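H127A/Y244A mutant of alginate lyase AlyC3 in complex with dimannuronate (Psychromonas sp., PDB 7C8F) cleaves alginate, probably by beta-elimination as in other PL7 polysaccharide lyases, and is seen here as an engineered double mutant holding dimannuronate. Local coordinates at residues K196-N200 / K201-F205; I216-G220 / K221-E225. One frame throughout, in Å; residues are numbered along the deposited sequence. Where two conformers were deposited one is given.

Contact 1 of 2, residues K196-N200 / K201-F205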
ATOM      1  N   LYS B 196      16.793 -30.596  -1.779  1.00 17.85           N
ATOM      2  CA  LYS B 196      18.247 -30.642  -1.713  1.00 15.77           C
ATOM      3  C   LYS B 196      18.837 -30.226  -3.055  1.00 18.41           C
ATOM      4  O   LYS B 196      18.394 -30.696  -4.107  1.00 21.68           O
ATOM      5  CB  LYS B 196      18.685 -32.076  -1.380  1.00 19.06           C
ATOM      6  CG  LYS B 196      20.189 -32.299  -1.404  1.00 24.64           C
ATOM      7  CD  LYS B 196      20.880 -31.676  -0.199  1.00 47.61           C
ATOM      8  CE  LYS B 196      22.373 -31.488  -0.450  1.00 54.12           C
ATOM      9  NZ  LYS B 196      22.655 -30.417  -1.468  1.00 32.07           N
ATOM     10  N   ALA B 197      19.831 -29.362  -3.041  1.00 18.25           N
ATOM     11  CA  ALA B 197      20.469 -28.937  -4.272  1.00 18.16           C
ATOM     12  C   ALA B 197      21.365 -30.074  -4.732  1.00 24.00           C
ATOM     13  O   ALA B 197      22.081 -30.624  -3.951  1.00 26.48           O
ATOM     14  CB  ALA B 197      21.276 -27.705  -4.025  1.00 22.61           C
ATOM     15  N   PRO B 198      21.326 -30.414  -6.002  1.00 21.09           N
ATOM     16  CA  PRO B 198      22.132 -31.548  -6.469  1.00 20.99           C
ATOM     17  C   PRO B 198      23.522 -31.146  -6.811  1.00 24.68           C
ATOM     18  O   PRO B 198      23.810 -30.030  -6.954  1.00 31.48           O
ATOM     19  CB  PRO B 198      21.404 -31.965  -7.722  1.00 22.18           C
ATOM     20  CG  PRO B 198      20.857 -30.673  -8.232  1.00 19.73           C
ATOM     21  CD  PRO B 198      20.405 -29.951  -7.025  1.00 21.75           C
ATOM     22  N   LEU B 199      24.392 -32.118  -6.928  1.00 51.79           N
ATOM     23  CA  LEU B 199      25.764 -31.837  -7.295  1.00 47.24           C
ATOM     24  C   LEU B 199      25.918 -32.038  -8.761  1.00 24.86           C
ATOM     25  O   LEU B 199      25.370 -32.942  -9.318  1.00 31.68           O
ATOM     26  CB  LEU B 199      26.740 -32.738  -6.568  1.00 54.52           C
ATOM     27  CG  LEU B 199      26.558 -34.248  -6.504  1.00 93.10           C
ATOM     28  CD1 LEU B 199      25.236 -34.690  -7.079  1.00 64.49           C
ATOM     29  CD2 LEU B 199      27.726 -34.995  -7.139  1.00 69.56           C
ATOM     30  N   ASN B 200      26.654 -31.143  -9.355  1.00 30.56           N
ATOM     31  CA  ASN B 200      26.957 -31.173 -10.750  1.00 33.01           C
ATOM     32  C   ASN B 200      25.745 -31.326 -11.617  1.00 32.04           C
ATOM     33  O   ASN B 200      25.766 -32.007 -12.581  1.00 29.63           O
ATOM     34  CB  ASN B 200      28.000 -32.277 -11.035  1.00 33.73           C
ATOM     35  CG  ASN B 200      29.138 -32.260 -10.054  1.00 46.24           C
ATOM     36  OD1 ASN B 200      29.302 -33.176  -9.275  1.00 61.50           O
ATOM     37  ND2 ASN B 200      29.933 -31.231 -10.091  1.00 47.34           N
ATOM     38  N   LYS B 201      24.685 -30.620 -11.274  1.00 23.94           N
ATOM     39  CA  LYS B 201      23.456 -30.718 -12.041  1.00 22.71           C
ATOM     40  C   LYS B 201      22.695 -29.408 -11.897  1.00 22.60           C
ATOM     41  O   LYS B 201      22.691 -28.811 -10.816  1.00 22.94           O
ATOM     42  CB  LYS B 201      22.592 -31.859 -11.494  1.00 28.77           C
ATOM     43  CG  LYS B 201      21.313 -32.118 -12.250  1.00 25.39           C
ATOM     44  CD  LYS B 201      20.396 -33.024 -11.444  1.00 35.72           C
ATOM     45  CE  LYS B 201      19.095 -33.292 -12.182  1.00 43.33           C
ATOM     46  NZ  LYS B 201      18.158 -34.111 -11.366  1.00 80.98           N
ATOM     47  N   ALA B 202      22.084 -28.963 -12.993  1.00 22.15           N
ATOM     48  CA  ALA B 202      21.226 -27.788 -12.971  1.00 20.13           C
ATOM     49  C   ALA B 202      19.842 -28.153 -12.455  1.00 22.52           C
ATOM     50  O   ALA B 202      19.378 -29.289 -12.587  1.00 23.74           O
ATOM     51  CB  ALA B 202      21.093 -27.204 -14.379  1.00 24.22           C
ATOM     52  N   THR B 203      19.184 -27.170 -11.848  1.00 17.19           N
ATOM     53  CA  THR B 203      17.818 -27.303 -11.364  1.00 17.85           C
ATOM     54  C   THR B 203      16.982 -26.223 -12.038  1.00 16.83           C
ATOM     55  O   THR B 203      17.404 -25.062 -12.113  1.00 17.35           O
ATOM     56  CB  THR B 203      17.778 -27.125  -9.845  1.00 16.69           C
ATOM     57  OG1 THR B 203      18.557 -28.165  -9.226  1.00 18.87           O
ATOM     58  CG2 THR B 203      16.353 -27.204  -9.316  1.00 17.74           C
ATOM     59  N   ALA B 204      15.806 -26.606 -12.519  1.00 16.77           N
ATOM     60  CA  ALA B 204      14.916 -25.679 -13.211  1.00 16.47           C
ATOM     61  C   ALA B 204      13.994 -24.990 -12.217  1.00 17.68           C
ATOM     62  O   ALA B 204      13.378 -25.641 -11.363  1.00 17.00           O
ATOM     63  CB  ALA B 204      14.072 -26.423 -14.247  1.00 17.48           C
ATOM     64  N   PHE B 205      13.871 -23.672 -12.350  1.00 17.21           N
ATOM     65  CA  PHE B 205      12.931 -22.884 -11.565  1.00 14.57           C
ATOM     66  C   PHE B 205      12.070 -22.056 -12.505  1.00 13.91           C
ATOM     67  O   PHE B 205      12.599 -21.370 -13.387  1.00 17.13           O
ATOM     68  CB  PHE B 205      13.668 -21.926 -10.621  1.00 17.20           C
ATOM     69  CG  PHE B 205      14.545 -22.617  -9.621  1.00 14.82           C
ATOM     70  CD1 PHE B 205      15.858 -22.927  -9.946  1.00 15.40           C
ATOM     71  CD2 PHE B 205      14.065 -22.957  -8.359  1.00 16.30           C
ATOM     72  CE1 PHE B 205      16.688 -23.566  -9.047  1.00 15.64           C
ATOM     73  CE2 PHE B 205      14.895 -23.606  -7.455  1.00 18.17           C
ATOM     74  CZ  PHE B 205      16.210 -23.905  -7.803  1.00 16.04           C
TER

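Contact 2 of 2, residues I216-G220 / K221-E225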
ATOM      1  N   ILE B 216       5.709 -21.143  -7.960  1.00 14.12           N
ATOM      2  CA  ILE B 216       7.065 -21.623  -8.218  1.00 13.22           C
ATOM      3  C   ILE B 216       7.002 -23.099  -8.575  1.00 14.35           C
ATOM      4  O   ILE B 216       6.486 -23.910  -7.790  1.00 14.98           O
ATOM      5  CB  ILE B 216       8.014 -21.405  -7.026  1.00 14.89           C
ATOM      6  CG1 ILE B 216       7.979 -19.939  -6.591  1.00 15.45           C
ATOM      7  CG2 ILE B 216       9.442 -21.821  -7.389  1.00 17.04           C
ATOM      8  CD1 ILE B 216       8.847 -19.640  -5.404  1.00 19.32           C
ATOM      9  N   ASP B 217       7.540 -23.443  -9.741  1.00 14.25           N
ATOM     10  CA  ASP B 217       7.762 -24.830 -10.146  1.00 14.11           C
ATOM     11  C   ASP B 217       9.254 -25.127 -10.091  1.00 15.96           C
ATOM     12  O   ASP B 217      10.078 -24.296 -10.490  1.00 16.14           O
ATOM     13  CB  ASP B 217       7.293 -25.082 -11.582  1.00 19.96           C
ATOM     14  CG  ASP B 217       5.832 -24.749 -11.797  1.00 25.82           C
ATOM     15  OD1 ASP B 217       5.018 -24.953 -10.875  1.00 25.57           O
ATOM     16  OD2 ASP B 217       5.494 -24.273 -12.903  1.00 67.71           O
ATOM     17  N   VAL B 218       9.602 -26.320  -9.609  1.00 14.85           N
ATOM     18  CA  VAL B 218      10.985 -26.761  -9.506  1.00 14.33           C
ATOM     19  C   VAL B 218      11.095 -28.078 -10.259  1.00 15.78           C
ATOM     20  O   VAL B 218      10.358 -29.029  -9.966  1.00 17.82           O
ATOM     21  CB  VAL B 218      11.421 -26.909  -8.040  1.00 15.17           C
ATOM     22  CG1 VAL B 218      12.879 -27.350  -7.938  1.00 17.11           C
ATOM     23  CG2 VAL B 218      11.181 -25.586  -7.287  1.00 17.58           C
ATOM     24  N   ASP B 219      11.983 -28.117 -11.248  1.00 16.74           N
ATOM     25  CA  ASP B 219      12.114 -29.277 -12.125  1.00 18.40           C
ATOM     26  C   ASP B 219      10.755 -29.733 -12.651  1.00 21.32           C
ATOM     27  O   ASP B 219      10.458 -30.931 -12.720  1.00 24.26           O
ATOM     28  CB  ASP B 219      12.873 -30.415 -11.448  1.00 19.94           C
ATOM     29  CG  ASP B 219      14.328 -30.080 -11.209  1.00 20.91           C
ATOM     30  OD1 ASP B 219      14.920 -29.337 -12.027  1.00 22.04           O
ATOM     31  OD2 ASP B 219      14.888 -30.582 -10.208  1.00 26.06           O
ATOM     32  N   GLY B 220       9.915 -28.763 -13.013  1.00 20.96           N
ATOM     33  CA  GLY B 220       8.626 -29.036 -13.611  1.00 20.72           C
ATOM     34  C   GLY B 220       7.500 -29.323 -12.641  1.00 22.70           C
ATOM     35  O   GLY B 220       6.353 -29.476 -13.081  1.00 28.13           O
ATOM     36  N   LYS B 221       7.776 -29.394 -11.342  1.00 18.50           N
ATOM     37  CA  LYS B 221       6.773 -29.730 -10.343  1.00 20.33           C
ATOM     38  C   LYS B 221       6.353 -28.476  -9.579  1.00 18.39           C
ATOM     39  O   LYS B 221       7.204 -27.742  -9.069  1.00 18.27           O
ATOM     40  CB  LYS B 221       7.330 -30.773  -9.373  1.00 21.45           C
ATOM     41  CG  LYS B 221       6.353 -31.182  -8.284  1.00 29.96           C
ATOM     42  CD  LYS B 221       6.863 -32.390  -7.507  1.00 38.10           C
ATOM     43  CE  LYS B 221       6.011 -32.640  -6.272  1.00 54.44           C
ATOM     44  NZ  LYS B 221       4.558 -32.677  -6.586  1.00 63.97           N
ATOM     45  N   ARG B 222       5.051 -28.249  -9.480  1.00 18.16           N
ATOM     46  CA  ARG B 222       4.559 -27.075  -8.766  0.58 19.92           C
ATOM     47  C   ARG B 222       4.723 -27.293  -7.266  1.00 22.89           C
ATOM     48  O   ARG B 222       4.104 -28.183  -6.670  1.00 30.08           O
ATOM     49  CB  ARG B 222       3.113 -26.764  -9.140  0.58 24.15           C
ATOM     50  CG  ARG B 222       2.671 -25.345  -8.756  0.58 16.13           C
ATOM     51  CD  ARG B 222       1.741 -24.764  -9.819  0.58 16.45           C
ATOM     52  NE  ARG B 222       2.446 -24.496 -11.069  0.58 21.12           N
ATOM     53  CZ  ARG B 222       1.885 -23.942 -12.140  0.58 23.06           C
ATOM     54  NH1 ARG B 222       2.604 -23.731 -13.237  0.58 28.01           N
ATOM     55  NH2 ARG B 222       0.604 -23.599 -12.113  0.58 23.14           N
ATOM     56  N   LEU B 223       5.588 -26.490  -6.652  1.00 16.69           N
ATOM     57  CA  LEU B 223       5.819 -26.582  -5.217  1.00 15.80           C
ATOM     58  C   LEU B 223       5.231 -25.433  -4.421  1.00 19.93           C
ATOM     59  O   LEU B 223       4.971 -25.606  -3.235  1.00 21.72           O
ATOM     60  CB  LEU B 223       7.315 -26.666  -4.899  1.00 18.57           C
ATOM     61  CG  LEU B 223       8.037 -27.963  -5.265  1.00 20.38           C
ATOM     62  CD1 LEU B 223       9.495 -27.913  -4.837  1.00 19.18           C
ATOM     63  CD2 LEU B 223       7.334 -29.149  -4.614  1.00 35.75           C
ATOM     64  N   VAL B 224       5.049 -24.263  -5.023  1.00 15.46           N
ATOM     65  CA  VAL B 224       4.534 -23.095  -4.313  1.00 14.81           C
ATOM     66  C   VAL B 224       3.391 -22.506  -5.124  1.00 13.50           C
ATOM     67  O   VAL B 224       3.552 -22.233  -6.320  1.00 14.15           O
ATOM     68  CB  VAL B 224       5.628 -22.028  -4.110  1.00 17.65           C
ATOM     69  CG1 VAL B 224       5.064 -20.818  -3.357  1.00 18.42           C
ATOM     70  CG2 VAL B 224       6.815 -22.612  -3.366  1.00 20.61           C
ATOM     71  N   GLU B 225       2.254 -22.277  -4.469  1.00 14.12           N
ATOM     72  CA  GLU B 225       1.119 -21.557  -5.058  1.00 14.55           C
ATOM     73  C   GLU B 225       0.579 -20.689  -3.928  1.00 15.75           C
ATOM     74  O   GLU B 225      -0.291 -21.108  -3.155  1.00 18.28           O
ATOM     75  CB  GLU B 225       0.075 -22.523  -5.596  1.00 21.61           C
ATOM     76  CG  GLU B 225      -1.046 -21.856  -6.369  1.00 24.02           C
ATOM     77  CD  GLU B 225      -1.867 -22.855  -7.166  1.00 68.82           C
ATOM     78  OE1 GLU B 225      -1.388 -23.991  -7.380  1.00 43.69           O
ATOM     79  OE2 GLU B 225      -2.992 -22.504  -7.581  1.00 81.87           O
TER

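Contact 1 of 2, residues K196-N200 / K201-F205
Pro198 meets Lys201 and Thr203 inside the loop that carries the chain from strand 189-196 to strand 203-210, a crossing between the two sheets of the jelly-roll beta-sandwich expected of a PL7 alginate lyase. At the start of this loop Lys196 curls back on itself, with bends at chi2 (74°) and chi4 (70°) that bring NZ to within 2.6 Å of Ala197 O. The ammonium lies in the plane of that carbonyl, on a lone pair, and Gly156 O gives it a second acceptor. Ala197 rests on Phe158 of the neighbouring strand and bonds through its backbone to Gly156. Pro198 then makes the local packing. The CB-CG edge of its ring faces the lysine: CG lies 3.9 Å from Lys201 CB, and CB lies 4.0 Å from Lys201 CD. Leu199 O and Lys201 N, 3.1 Å apart, are poorly aligned and do not form a hydrogen bond, and no other hydrogen bond closes the bend between the two segments. Beyond it, Asn200 has left-handed backbone angles (phi 51°) and turns the chain. The Lys201 chain is fully extended, its aliphatic part passing the proline while NZ leads away from the loop. At the beginning of the next strand the buried Thr203 crosses the proline at a slant. Its OG1 stands beside its own backbone N and meets the adjoining CG-CD edge of the ring, 3.5 Å from Pro198 CG and 3.4 Å from Pro198 CD.

Contact 2 of 2, residues I216-G220 / K221-E225
A tight beta hairpin joins strand 213-218 to strand 221-227 at the outer end of one sheet of the jelly roll, with a type I' turn from Val218 to Lys221 and a classic bulge further along. The turn is closed by two backbone bonds, Val218 N to Lys221 O at 2.8 Å and Lys221 N to Val218 O at 2.9 Å; in the second the donor sits well above the carbonyl plane. Asp219 and Gly220, both with positive phi, fill its corners. Ile216 forms an antiparallel hydrogen-bonded pair with Val224, and its carbonyl marks the bulge: Ile216 O accepts from Leu223 N at 3.0 Å and from Val224 N at 3.1 Å. Between turn and bulge, Asp217 and Arg222 form a non-hydrogen-bonded pair whose side chains join in a side-on salt bridge. Asp217 OD1 takes Arg222 NE at 2.6 Å and Asp217 OD2 takes Arg222 NH1 at 3.0 Å, each oxygen through its syn lone pair, with the two planes only 5° apart. The arginine chain reaches this position by bending at chi2 and chi3 (-69°). The two bonds hold carboxylate and guanidinium flat against rotation in this conformer, although Arg222 was modelled in two. With an alanine at Asp217, the guanidinium in this conformer would probably lose its charged mate and be set free to turn. On the other face the buried Ile216 and Val224 run alongside each other, CB to CB at 3.8 Å. Leu223, at the bulge, crosses Val218 from the opposing strand, and Val218 CG2 touches Leu223 CD1 at 3.8 Å.

How the contacts relate
Contact 1 lies mostly at the surface, in the loop that enters the sheet, whereas contact 2 is partly buried and forms the hairpin at that sheet's edge. Their chemistry differs accordingly: 196-205 relies on proline packing with no hydrogen bond between its halves, while 216-225 is knitted by backbone bonds and a salt bridge. The two meet where strands 203-210 and 213-218 run as antiparallel neighbours. Asp219, in the hairpin turn, ties back to Ala204 through its side chain and probably also its backbone N, and Thr203 CG2 packs on Val218 CG1 at 3.7 Å. Their centres are about 14 Å apart.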